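Local structure of LYND (Lyngbya aestuarii, 4V1T) at residues D528-N532 with E548-R552; L713-I718 with V730-P735; P5-Q10 with G79-A84; L38-I42 with V71-L75; D160-P164 with G240-T244. The protein probably acts as a YcaO-type cyclodehydratase that uses ATP and magnesium to cyclise cysteines of a peptide substrate into azolines. All coordinates share one frame; numbering follows the deposited sequence.

Interactions 1 and 2 lie together in the YcaO region and touch, with centres about 10 Å apart. Lys731 of interaction 2 reaches the 528-532 loop of interaction 1. Both are largely buried, but interaction 1 is polar and holds a magnesium site, whereas interaction 2 is a backbone ladder. Interactions 3 and 4 share the winged helix-turn-helix region, with centres about 12 Å apart. The first pairs strands at a partly exposed sheet edge. The second packs apolar helix side chains, and helix 65-78 serves both. Interaction 5 stands apart, a partly exposed meeting of two loops. Its centre is about 38 Å from that of interaction 1.

Interaction 1. Residues D528-N532 with E548-R552; sequences DSNGN and ELVER. With MG (magnesium ion), chain O; PO4 (phosphate ion), chain P.
Gly531 and Glu548 meet at a magnesium site of the YcaO fold, where the type II beta turn Ser529-Asn532 faces helix 538-561. Metal bonds come first. Glu548 OE2 binds the magnesium ion at 2.1 Å, beside a phosphate oxygen (probably from the crystallisation liquor), three waters and one ligand outside the two segments. One of these waters donates to Asn532 O and a second probably does, so the turn reaches the metal through its solvent shell. Glu548 touches the bound ADP.

Hydrogen bonds form the second group. Gly531 N donates to Glu548 OE1 at 3.0 Å, on the anti lone pair of that oxygen. One carboxylate holds both metal and turn. Arg552 NE donates to Asn530 OD1 at 3.3 Å from above the carbonyl plane, at a bent N-H...O angle of 141°. Asn530 CG stands anti to the backbone N (chi1 -168°), carrying the amide to the arginine. A water joins Asn530 ND2 to Leu549 O.

Charge is the third element. Arg552 NH1 pairs with Glu551 OE2, and NH2 makes a weak bond to phosphate O1. Replacing Arg552 with an alanine would probably leave Glu551 without this partner and the Asn530 amide freer to turn.

Apolar contact is small. Leu549 CD2 lies 3.5 Å from Gly531 CA, where a side chain would clash. Glu548 CG lies over one face of the Arg552 guanidinium, toward its rim. Lys731 holds the turn from another side through Asp528, Asn532 and the carbonyl oxygen of Asn530. The closest approach of Arg552 CG to Asn530 is at OD1, 3.0 Å away.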
# COMPACT_ATOMS: atom_id res chain seq x y z
N ASP B 528 -13.01 5.97 -30.97
CA ASP B 528 -12.64 4.64 -30.48
C ASP B 528 -11.31 4.71 -29.72
O ASP B 528 -10.65 5.76 -29.67
CB ASP B 528 -12.56 3.63 -31.63
CG ASP B 528 -11.55 4.01 -32.71
OD1 ASP B 528 -10.49 4.58 -32.39
OD2 ASP B 528 -11.83 3.71 -33.88
N SER B 529 -10.92 3.58 -29.13
CA SER B 529 -9.75 3.52 -28.27
C SER B 529 -8.50 3.05 -29.00
O SER B 529 -7.43 2.97 -28.40
CB SER B 529 -10.03 2.59 -27.08
OG SER B 529 -10.25 1.25 -27.50
N ASN B 530 -8.62 2.75 -30.29
CA ASN B 530 -7.49 2.21 -31.04
C ASN B 530 -6.38 3.23 -31.29
O ASN B 530 -6.60 4.28 -31.89
CB ASN B 530 -7.97 1.63 -32.38
CG ASN B 530 -6.89 0.81 -33.06
OD1 ASN B 530 -5.89 0.45 -32.43
ND2 ASN B 530 -7.09 0.51 -34.34
N GLY B 531 -5.18 2.92 -30.82
CA GLY B 531 -4.05 3.81 -30.93
C GLY B 531 -3.88 4.68 -29.70
O GLY B 531 -2.88 5.38 -29.56
N ASN B 532 -4.86 4.65 -28.81
CA ASN B 532 -4.78 5.39 -27.57
C ASN B 532 -3.81 4.71 -26.63
O ASN B 532 -3.86 3.49 -26.45
CB ASN B 532 -6.14 5.50 -26.89
CG ASN B 532 -7.14 6.30 -27.70
OD1 ASN B 532 -7.28 6.11 -28.92
ND2 ASN B 532 -7.84 7.21 -27.04
N GLU B 548 -0.02 -0.62 -30.86
CA GLU B 548 -1.41 -1.04 -30.77
C GLU B 548 -2.00 -1.08 -32.18
O GLU B 548 -2.62 -2.06 -32.56
CB GLU B 548 -2.22 -0.12 -29.87
CG GLU B 548 -3.63 -0.64 -29.61
CD GLU B 548 -4.24 -0.03 -28.38
OE1 GLU B 548 -4.77 1.09 -28.46
OE2 GLU B 548 -4.17 -0.67 -27.31
N LEU B 549 -1.78 -0.03 -32.97
CA LEU B 549 -2.30 0.01 -34.34
C LEU B 549 -1.86 -1.19 -35.20
O LEU B 549 -2.69 -1.78 -35.90
CB LEU B 549 -1.88 1.31 -35.02
CG LEU B 549 -2.44 2.62 -34.44
CD1 LEU B 549 -2.08 3.77 -35.36
CD2 LEU B 549 -3.95 2.57 -34.25
N VAL B 550 -0.59 -1.56 -35.14
CA VAL B 550 -0.09 -2.68 -35.96
C VAL B 550 -0.65 -3.98 -35.42
O VAL B 550 -0.87 -4.94 -36.17
CB VAL B 550 1.47 -2.76 -36.00
CG1 VAL B 550 1.93 -3.98 -36.79
CG2 VAL B 550 2.06 -1.49 -36.62
N GLU B 551 -0.88 -4.02 -34.11
CA GLU B 551 -1.51 -5.18 -33.48
C GLU B 551 -2.90 -5.42 -34.06
O GLU B 551 -3.21 -6.53 -34.46
CB GLU B 551 -1.61 -4.98 -31.96
CG GLU B 551 -2.42 -6.02 -31.20
CD GLU B 551 -2.84 -5.52 -29.84
OE1 GLU B 551 -1.99 -4.96 -29.11
OE2 GLU B 551 -4.03 -5.67 -29.49
N ARG B 552 -3.72 -4.38 -34.09
CA ARG B 552 -5.12 -4.52 -34.54
C ARG B 552 -5.17 -4.82 -36.03
O ARG B 552 -6.00 -5.62 -36.48
CB ARG B 552 -5.94 -3.26 -34.27
CG ARG B 552 -5.65 -2.52 -33.00
CD ARG B 552 -6.06 -3.25 -31.74
NE ARG B 552 -6.54 -2.29 -30.75
CZ ARG B 552 -6.70 -2.53 -29.46
NH1 ARG B 552 -6.38 -3.71 -28.96
NH2 ARG B 552 -7.16 -1.58 -28.68
MG MG O . -4.75 -0.17 -25.32
P PO4 P . -6.78 -2.79 -24.88
O1 PO4 P . -8.03 -3.06 -25.70
O2 PO4 P . -6.13 -1.50 -25.33
O3 PO4 P . -5.83 -3.95 -25.04
O4 PO4 P . -7.20 -2.62 -23.43
O HOH W 1 -5.09 -0.61 -36.52
O HOH W 2 -3.16 1.23 -25.37
O HOH W 3 -5.72 1.66 -25.71
O HOH W 4 -5.06 0.43 -23.31

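Interaction 2. Residues L713-I718 with V730-P735; sequences LETLVI and VKVTVP
An antiparallel beta hairpin of strands 716-719 and 728-733 brings Leu716 against Thr733 and Ile718 against Lys731. Both are hydrogen-bonded pairs, each with two backbone bonds. Leu716 N to Thr733 O is the shortest of the four, at 2.7 Å. Val717 and Val732 form the non-hydrogen-bonded pair between them.

Side chains add to the ladder. Ile718 CG2 meets Lys731 CB at 3.5 Å, while the lysine amine leads away to the 528-532 turn. Val717 CG1 lies against Val730 CB at 4.0 Å.

Past the last bridge the chains stay close. Glu714 O takes a CA-H...O contact from Val734 CA, and Pro735 CD lies 3.2 Å from the same oxygen. Val734 spreads its methyls over two partners. A chi1 of -178° turns CG1 away from the valine's own N, and it meets Leu713 CB at 3.7 Å. CG2 runs alongside Thr715 CB at 3.8 Å. A glycine in place of Val734 is likely to open a gap between Leu713, Thr715 and Leu549 of helix 538-561.

Strand 491-498 pairs with 716-719, and strand 532-535 with 728-733. Both hairpin strands are therefore inner strands of an antiparallel sheet in the YcaO fold, with a helix packed on its valine side.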
# COMPACT_ATOMS: atom_id res chain seq x y z
N LEU B 713 2.13 4.99 -45.63
CA LEU B 713 1.23 5.32 -44.53
C LEU B 713 1.74 6.50 -43.70
O LEU B 713 2.92 6.55 -43.33
CB LEU B 713 1.04 4.10 -43.62
CG LEU B 713 0.42 2.87 -44.28
CD1 LEU B 713 0.46 1.67 -43.34
CD2 LEU B 713 -1.01 3.14 -44.72
N GLU B 714 0.85 7.44 -43.41
CA GLU B 714 1.17 8.60 -42.58
C GLU B 714 0.78 8.33 -41.12
O GLU B 714 -0.25 7.72 -40.86
CB GLU B 714 0.44 9.84 -43.11
CG GLU B 714 0.72 11.12 -42.35
CD GLU B 714 0.07 12.32 -42.99
OE1 GLU B 714 -0.99 12.15 -43.64
OE2 GLU B 714 0.60 13.44 -42.84
N THR B 715 1.60 8.80 -40.19
CA THR B 715 1.33 8.59 -38.76
C THR B 715 1.09 9.92 -38.04
O THR B 715 1.98 10.77 -37.98
CB THR B 715 2.48 7.84 -38.06
OG1 THR B 715 3.45 8.78 -37.59
CG2 THR B 715 3.12 6.85 -39.00
N LEU B 716 -0.11 10.10 -37.51
CA LEU B 716 -0.48 11.32 -36.81
C LEU B 716 -0.51 11.10 -35.30
O LEU B 716 -0.60 9.97 -34.84
CB LEU B 716 -1.86 11.81 -37.27
CG LEU B 716 -2.01 12.25 -38.72
CD1 LEU B 716 -3.46 12.56 -39.04
CD2 LEU B 716 -1.12 13.45 -39.04
N VAL B 717 -0.45 12.20 -34.55
CA VAL B 717 -0.56 12.14 -33.09
C VAL B 717 -1.41 13.28 -32.56
O VAL B 717 -1.23 14.44 -32.96
CB VAL B 717 0.82 12.24 -32.42
CG1 VAL B 717 0.68 11.98 -30.93
CG2 VAL B 717 1.79 11.25 -33.04
N ILE B 718 -2.33 12.96 -31.65
CA ILE B 718 -3.03 13.97 -30.88
C ILE B 718 -2.71 13.79 -29.39
O ILE B 718 -3.00 12.77 -28.78
CB ILE B 718 -4.56 13.96 -31.13
CG1 ILE B 718 -5.28 14.95 -30.20
CG2 ILE B 718 -5.14 12.56 -31.00
CD1 ILE B 718 -4.87 16.40 -30.41
N VAL B 730 -1.82 9.88 -25.38
CA VAL B 730 -1.96 10.25 -26.79
C VAL B 730 -2.90 9.32 -27.53
O VAL B 730 -3.20 8.22 -27.06
CB VAL B 730 -0.62 10.21 -27.53
CG1 VAL B 730 0.37 11.19 -26.92
CG2 VAL B 730 -0.06 8.80 -27.51
N LYS B 731 -3.36 9.76 -28.69
CA LYS B 731 -3.98 8.87 -29.65
C LYS B 731 -3.16 8.94 -30.92
O LYS B 731 -3.02 10.01 -31.51
CB LYS B 731 -5.44 9.23 -29.92
CG LYS B 731 -6.10 8.37 -30.99
CD LYS B 731 -7.59 8.63 -31.10
CE LYS B 731 -8.28 7.60 -32.01
NZ LYS B 731 -8.43 6.27 -31.34
N VAL B 732 -2.60 7.80 -31.32
CA VAL B 732 -1.87 7.69 -32.57
C VAL B 732 -2.80 7.17 -33.66
O VAL B 732 -3.50 6.18 -33.45
CB VAL B 732 -0.68 6.75 -32.44
CG1 VAL B 732 0.15 6.77 -33.70
CG2 VAL B 732 0.16 7.13 -31.22
N THR B 733 -2.79 7.84 -34.81
CA THR B 733 -3.64 7.47 -35.94
C THR B 733 -2.82 7.31 -37.20
O THR B 733 -2.11 8.23 -37.60
CB THR B 733 -4.73 8.53 -36.18
OG1 THR B 733 -5.63 8.52 -35.07
CG2 THR B 733 -5.53 8.22 -37.46
N VAL B 734 -2.93 6.14 -37.83
CA VAL B 734 -2.28 5.86 -39.10
C VAL B 734 -3.35 5.49 -40.13
O VAL B 734 -3.73 4.33 -40.25
CB VAL B 734 -1.24 4.73 -38.97
CG1 VAL B 734 -0.56 4.49 -40.30
CG2 VAL B 734 -0.19 5.08 -37.92
N PRO B 735 -3.86 6.48 -40.86
CA PRO B 735 -4.97 6.24 -41.80
C PRO B 735 -4.69 5.12 -42.79
O PRO B 735 -3.66 5.14 -43.45
CB PRO B 735 -5.10 7.58 -42.52
CG PRO B 735 -4.60 8.58 -41.54
CD PRO B 735 -3.46 7.90 -40.85

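Interaction 3. Residues P5-Q10 with G79-A84; sequences PLLQIQ and GYLTEA
Leu6 and Ala84 open the strand pairing: Ala84 N donates to Leu6 O at 2.8 Å, and their CB atoms touch. Gln8 and Thr82 form the hydrogen-bonded pair, with bonds in both directions. Gln10 N to Tyr80 O, at 3.1 Å, closes the ladder. Leu7 with Glu83 and Ile9 with Leu81 are the non-hydrogen-bonded pairs. The short strands run antiparallel at 146°.

Side chains form the next layer. The Gln8 chain leaves with CG between the backbone N and the carbonyl carbon (chi1 68°). It then extends over Ala84, and NE2 comes 3.5 Å from Ala84 CB. Thr82 CG2 sits 4.0 Å from Gln10 CA. On the other side, Ile9 CD1 and Leu81 CD1 meet at 4.2 Å, with the two side chains crossing at about a right angle. At the exposed end, Glu83 stretches its extended chain past Pro5, and OE2 comes 3.3 Å from Pro5 CB.

Gly79 sets the start of the second strand. It ends helix 65-78 in a Schellman motif at a positive phi of 88°, a backbone shape that by itself calls for glycine. Strand 81-83 can then begin two residues later.

Strand 6-9 lies between 50-51 and 81-83 in a three-stranded antiparallel sheet of the winged helix-turn-helix region. Leu7, Ile9 and Leu81 pack on Leu72 and Leu75 of helix 65-78, while Thr82 and Glu83 touch the start of helix 103-109.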
# COMPACT_ATOMS: atom_id res chain seq x y z
N PRO B 5 7.29 36.75 32.24
CA PRO B 5 6.56 35.63 31.62
C PRO B 5 6.92 34.29 32.25
O PRO B 5 8.02 34.12 32.76
CB PRO B 5 7.01 35.68 30.16
CG PRO B 5 8.37 36.25 30.21
CD PRO B 5 8.35 37.24 31.34
N LEU B 6 5.99 33.34 32.20
CA LEU B 6 6.23 32.04 32.78
C LEU B 6 6.95 31.11 31.81
O LEU B 6 6.58 30.99 30.65
CB LEU B 6 4.90 31.42 33.22
CG LEU B 6 4.16 32.20 34.31
CD1 LEU B 6 2.76 31.65 34.47
CD2 LEU B 6 4.93 32.14 35.62
N LEU B 7 8.00 30.46 32.31
CA LEU B 7 8.78 29.51 31.53
C LEU B 7 8.31 28.09 31.80
O LEU B 7 7.93 27.75 32.92
CB LEU B 7 10.26 29.63 31.86
CG LEU B 7 10.91 30.98 31.58
CD1 LEU B 7 12.33 30.96 32.09
CD2 LEU B 7 10.87 31.30 30.09
N GLN B 8 8.32 27.27 30.77
CA GLN B 8 7.99 25.86 30.93
C GLN B 8 8.50 25.03 29.77
O GLN B 8 8.53 25.48 28.62
CB GLN B 8 6.48 25.66 31.08
CG GLN B 8 5.66 25.97 29.84
CD GLN B 8 4.21 25.49 29.95
OE1 GLN B 8 3.84 24.75 30.87
NE2 GLN B 8 3.39 25.91 29.01
N ILE B 9 8.93 23.82 30.08
CA ILE B 9 9.13 22.82 29.06
C ILE B 9 7.74 22.56 28.48
O ILE B 9 6.75 22.48 29.19
CB ILE B 9 9.73 21.52 29.61
CG1 ILE B 9 11.09 21.78 30.25
CG2 ILE B 9 9.88 20.50 28.50
CD1 ILE B 9 12.14 22.38 29.33
N GLN B 10 7.68 22.47 27.16
CA GLN B 10 6.40 22.40 26.48
C GLN B 10 5.52 21.31 27.04
O GLN B 10 5.98 20.19 27.23
CB GLN B 10 6.59 22.26 24.97
CG GLN B 10 7.74 21.39 24.48
CD GLN B 10 8.28 21.92 23.16
OE1 GLN B 10 8.31 23.14 22.94
NE2 GLN B 10 8.67 21.03 22.27
N GLY B 79 14.28 23.85 20.92
CA GLY B 79 12.82 23.82 20.79
C GLY B 79 12.08 23.12 21.92
O GLY B 79 10.94 22.74 21.74
N TYR B 80 12.73 22.96 23.06
CA TYR B 80 12.12 22.30 24.22
C TYR B 80 11.46 23.30 25.15
O TYR B 80 10.49 22.97 25.83
CB TYR B 80 13.18 21.52 25.00
CG TYR B 80 13.76 20.36 24.24
CD1 TYR B 80 13.01 19.23 23.99
CD2 TYR B 80 15.07 20.40 23.78
CE1 TYR B 80 13.54 18.16 23.30
CE2 TYR B 80 15.61 19.32 23.09
CZ TYR B 80 14.84 18.20 22.86
OH TYR B 80 15.35 17.13 22.17
N LEU B 81 11.99 24.51 25.19
CA LEU B 81 11.49 25.53 26.11
C LEU B 81 10.52 26.45 25.39
O LEU B 81 10.66 26.69 24.19
CB LEU B 81 12.65 26.35 26.69
CG LEU B 81 12.31 27.32 27.82
CD1 LEU B 81 11.96 26.56 29.09
CD2 LEU B 81 13.46 28.28 28.07
N THR B 82 9.54 26.95 26.12
CA THR B 82 8.61 27.92 25.57
C THR B 82 7.99 28.79 26.66
O THR B 82 8.02 28.44 27.84
CB THR B 82 7.48 27.24 24.75
OG1 THR B 82 6.66 28.23 24.12
CG2 THR B 82 6.60 26.35 25.64
N GLU B 83 7.45 29.91 26.24
CA GLU B 83 6.66 30.76 27.10
C GLU B 83 5.32 30.07 27.37
O GLU B 83 4.74 29.47 26.46
CB GLU B 83 6.43 32.12 26.43
CG GLU B 83 6.30 33.30 27.36
CD GLU B 83 5.82 34.54 26.63
OE1 GLU B 83 5.91 34.57 25.38
OE2 GLU B 83 5.34 35.48 27.31
N ALA B 84 4.83 30.15 28.60
CA ALA B 84 3.51 29.60 28.90
C ALA B 84 2.43 30.62 28.59
O ALA B 84 2.63 31.82 28.75
CB ALA B 84 3.44 29.17 30.35

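Interaction 4. Residues L38-I42 with V71-L75; sequences LYCQI and VLERL
Tyr39 has CG anti to its carbonyl carbon (chi1 -78°), which sends the ring across to Val71 and Leu75. Val71, with chi1 at 168°, turns CG1 to the ring while CG2 faces Leu38 and Ile42.

Tyr39 CE1 is the main point of touch. It lies 3.6 Å from Leu75 CD2 and 3.7 Å from Val71 CG1. Both methyls approach the ring obliquely, and the tyrosine runs antiparallel to both aliphatic chains. Ile42 and Val71 meet tip to tip, with Ile42 CD1 3.8 Å from Val71 CG2. Leu38 CB adds a looser contact to CG2 at 4.1 Å. Val71 is thus held by three residues of the other helix.

The polar end of the contact differs. Tyr39 OH lies at the edge of the Arg74 guanidinium, near its plane, 3.8 Å from Arg74 NE. Their strongest polar partners lie on another protein chain: acidic side chains there form a hydrogen bond with Tyr39 OH and a salt bridge with Arg74 NE. That chain also packs on Leu38 and Val71.

The axes of the two short segments cross at 95° and stay 11.7 Å apart, so side chains alone bridge them. Such near-perpendicular helices are consistent with the winged helix-turn-helix region they belong to.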
# COMPACT_ATOMS: atom_id res chain seq x y z
N LEU B 38 22.74 19.74 35.49
CA LEU B 38 21.95 20.98 35.55
C LEU B 38 20.52 20.79 35.06
O LEU B 38 19.60 21.46 35.54
CB LEU B 38 22.63 22.07 34.73
CG LEU B 38 23.93 22.60 35.34
CD1 LEU B 38 24.68 23.45 34.32
CD2 LEU B 38 23.64 23.40 36.61
N TYR B 39 20.32 19.90 34.10
CA TYR B 39 18.97 19.63 33.62
C TYR B 39 18.14 19.01 34.74
O TYR B 39 17.04 19.47 35.01
CB TYR B 39 18.99 18.72 32.39
CG TYR B 39 19.35 19.41 31.09
CD1 TYR B 39 18.89 20.68 30.80
CD2 TYR B 39 20.15 18.78 30.15
CE1 TYR B 39 19.22 21.31 29.61
CE2 TYR B 39 20.48 19.40 28.96
CZ TYR B 39 20.01 20.66 28.70
OH TYR B 39 20.35 21.28 27.51
N CYS B 40 18.66 17.98 35.39
CA CYS B 40 17.94 17.36 36.50
C CYS B 40 17.58 18.41 37.54
O CYS B 40 16.51 18.37 38.16
CB CYS B 40 18.80 16.28 37.15
SG CYS B 40 19.34 15.00 35.99
N GLN B 41 18.48 19.36 37.72
CA GLN B 41 18.34 20.39 38.73
C GLN B 41 17.28 21.44 38.38
O GLN B 41 16.53 21.90 39.25
CB GLN B 41 19.70 21.06 38.91
CG GLN B 41 19.89 21.73 40.24
CD GLN B 41 21.31 21.55 40.75
OE1 GLN B 41 22.26 21.47 39.98
NE2 GLN B 41 21.45 21.49 42.07
N ILE B 42 17.21 21.81 37.11
CA ILE B 42 16.40 22.94 36.66
C ILE B 42 15.04 22.53 36.12
O ILE B 42 14.05 23.25 36.26
CB ILE B 42 17.17 23.75 35.60
CG1 ILE B 42 18.43 24.36 36.22
CG2 ILE B 42 16.29 24.85 35.00
CD1 ILE B 42 19.45 24.85 35.21
N VAL B 71 21.55 27.35 30.16
CA VAL B 71 20.73 26.15 30.07
C VAL B 71 19.44 26.44 29.30
O VAL B 71 19.05 25.67 28.42
CB VAL B 71 20.38 25.60 31.47
CG1 VAL B 71 19.29 24.54 31.40
CG2 VAL B 71 21.62 25.01 32.12
N LEU B 72 18.78 27.54 29.63
CA LEU B 72 17.52 27.89 28.98
C LEU B 72 17.73 28.24 27.51
O LEU B 72 16.87 27.93 26.68
CB LEU B 72 16.84 29.06 29.70
CG LEU B 72 16.51 28.81 31.18
CD1 LEU B 72 15.81 30.01 31.78
CD2 LEU B 72 15.69 27.54 31.38
N GLU B 73 18.87 28.85 27.18
CA GLU B 73 19.13 29.20 25.79
C GLU B 73 19.23 27.96 24.98
O GLU B 73 18.75 27.89 23.87
CB GLU B 73 20.43 29.98 25.64
CG GLU B 73 20.46 31.24 26.48
CD GLU B 73 20.86 32.49 25.72
OE1 GLU B 73 20.92 32.45 24.48
OE2 GLU B 73 21.10 33.52 26.38
N ARG B 74 19.89 26.97 25.54
CA ARG B 74 20.06 25.73 24.85
C ARG B 74 18.72 25.05 24.63
O ARG B 74 18.45 24.55 23.56
CB ARG B 74 20.95 24.81 25.66
CG ARG B 74 22.17 24.35 24.93
CD ARG B 74 22.99 23.43 25.81
NE ARG B 74 23.19 22.19 25.12
CZ ARG B 74 24.08 22.02 24.17
NH1 ARG B 74 24.83 23.02 23.79
NH2 ARG B 74 24.20 20.85 23.59
N LEU B 75 17.90 25.01 25.67
CA LEU B 75 16.59 24.38 25.59
C LEU B 75 15.73 25.11 24.59
O LEU B 75 15.04 24.51 23.80
CB LEU B 75 15.92 24.35 26.94
CG LEU B 75 16.55 23.41 27.95
CD1 LEU B 75 16.01 23.66 29.32
CD2 LEU B 75 16.33 21.97 27.55

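Interaction 5. Residues D160-P164 with G240-T244; sequences DYLQP and GCLPT
Cys241 packs its CB and SG into the type I beta turn Asp160-Gln163, and this is the tight part of the contact. Cys241 CB lies 3.4 Å from Leu162 O and 3.8 Å from Leu162 CB. SG approaches Asp160 OD2 at 3.8 Å and is also 4.1 Å from Gln163 OE1, whose amide NE2 is bonded to Asp159.

The turn is fixed from within. Leu162 N donates to Asp160 OD2 at 3.0 Å, which makes an Asx turn. A chi1 of -163° swings the aspartate carboxylate away from its own N, and OD2 also forms a salt bridge with Arg215. Leu162 is backed by Ala208 and Leu211 of helix 204-213.

The ends are looser. Pro164 CD only grazes Cys241 SG at 4.4 Å, and both Pro164 and Gly240 are exposed to solvent. Beyond the cysteine, Leu242 points away from the 160-163 turn and packs on Leu26 of the second subunit.

Asp160 OD1 and Pro243 O are both acceptors, 3.4 Å apart, so they offer each other no bond. The two loops are therefore joined by van der Waals contact round one cysteine, while the polar bonds hold the 160-163 turn and tie it to Arg215.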
# COMPACT_ATOMS: atom_id res chain seq x y z
N ASP B 160 -24.49 18.00 0.36
CA ASP B 160 -23.89 17.42 -0.83
C ASP B 160 -22.85 18.37 -1.38
O ASP B 160 -23.05 19.59 -1.37
CB ASP B 160 -24.96 17.10 -1.88
CG ASP B 160 -24.46 16.14 -2.94
OD1 ASP B 160 -24.58 14.91 -2.74
OD2 ASP B 160 -23.96 16.61 -3.98
N TYR B 161 -21.74 17.82 -1.89
CA TYR B 161 -20.65 18.64 -2.40
C TYR B 161 -20.89 19.19 -3.81
O TYR B 161 -20.07 19.94 -4.33
CB TYR B 161 -19.34 17.86 -2.36
CG TYR B 161 -18.60 18.00 -1.03
CD1 TYR B 161 -19.28 17.94 0.18
CD2 TYR B 161 -17.23 18.18 -1.00
CE1 TYR B 161 -18.60 18.07 1.38
CE2 TYR B 161 -16.55 18.31 0.19
CZ TYR B 161 -17.24 18.25 1.38
OH TYR B 161 -16.55 18.37 2.57
N LEU B 162 -22.00 18.81 -4.43
CA LEU B 162 -22.36 19.33 -5.75
C LEU B 162 -23.59 20.24 -5.68
O LEU B 162 -24.24 20.49 -6.69
CB LEU B 162 -22.61 18.18 -6.74
CG LEU B 162 -21.37 17.42 -7.24
CD1 LEU B 162 -21.80 16.30 -8.18
CD2 LEU B 162 -20.39 18.35 -7.94
N GLN B 163 -23.89 20.74 -4.49
CA GLN B 163 -24.96 21.73 -4.34
C GLN B 163 -24.66 22.95 -5.20
O GLN B 163 -23.61 23.57 -5.04
CB GLN B 163 -25.11 22.16 -2.88
CG GLN B 163 -25.90 21.18 -2.01
CD GLN B 163 -27.40 21.26 -2.27
OE1 GLN B 163 -27.84 21.90 -3.22
NE2 GLN B 163 -28.19 20.63 -1.41
N PRO B 164 -25.58 23.30 -6.12
CA PRO B 164 -25.29 24.39 -7.07
C PRO B 164 -24.96 25.74 -6.42
O PRO B 164 -24.30 26.56 -7.06
CB PRO B 164 -26.58 24.48 -7.92
CG PRO B 164 -27.60 23.70 -7.19
CD PRO B 164 -26.86 22.65 -6.42
N GLY B 240 -26.73 20.09 -11.97
CA GLY B 240 -27.38 19.99 -10.67
C GLY B 240 -26.92 18.80 -9.84
O GLY B 240 -25.86 18.22 -10.10
N CYS B 241 -27.70 18.44 -8.82
CA CYS B 241 -27.36 17.32 -7.91
C CYS B 241 -28.56 16.74 -7.19
O CYS B 241 -29.59 17.40 -7.06
CB CYS B 241 -26.37 17.80 -6.85
SG CYS B 241 -27.02 18.41 -5.26
N LEU B 242 -28.43 15.51 -6.66
CA LEU B 242 -29.38 15.05 -5.65
C LEU B 242 -28.87 14.39 -4.36
O LEU B 242 -28.23 13.36 -4.37
CB LEU B 242 -30.48 14.21 -6.28
CG LEU B 242 -30.07 12.94 -7.01
CD1 LEU B 242 -29.83 11.82 -6.01
CD2 LEU B 242 -31.13 12.51 -8.00
N PRO B 243 -29.25 15.05 -3.20
CA PRO B 243 -29.17 14.38 -1.90
C PRO B 243 -28.41 13.09 -1.67
O PRO B 243 -27.26 13.02 -2.02
CB PRO B 243 -30.65 14.24 -1.56
CG PRO B 243 -31.27 15.52 -2.11
CD PRO B 243 -30.17 16.22 -2.91
N THR B 244 -29.04 12.12 -1.02
CA THR B 244 -28.41 10.89 -0.57
C THR B 244 -27.86 10.95 0.85
O THR B 244 -27.16 10.05 1.25
CB THR B 244 -27.39 10.34 -1.62
OG1 THR B 244 -27.72 9.00 -1.94
CG2 THR B 244 -25.92 10.40 -1.15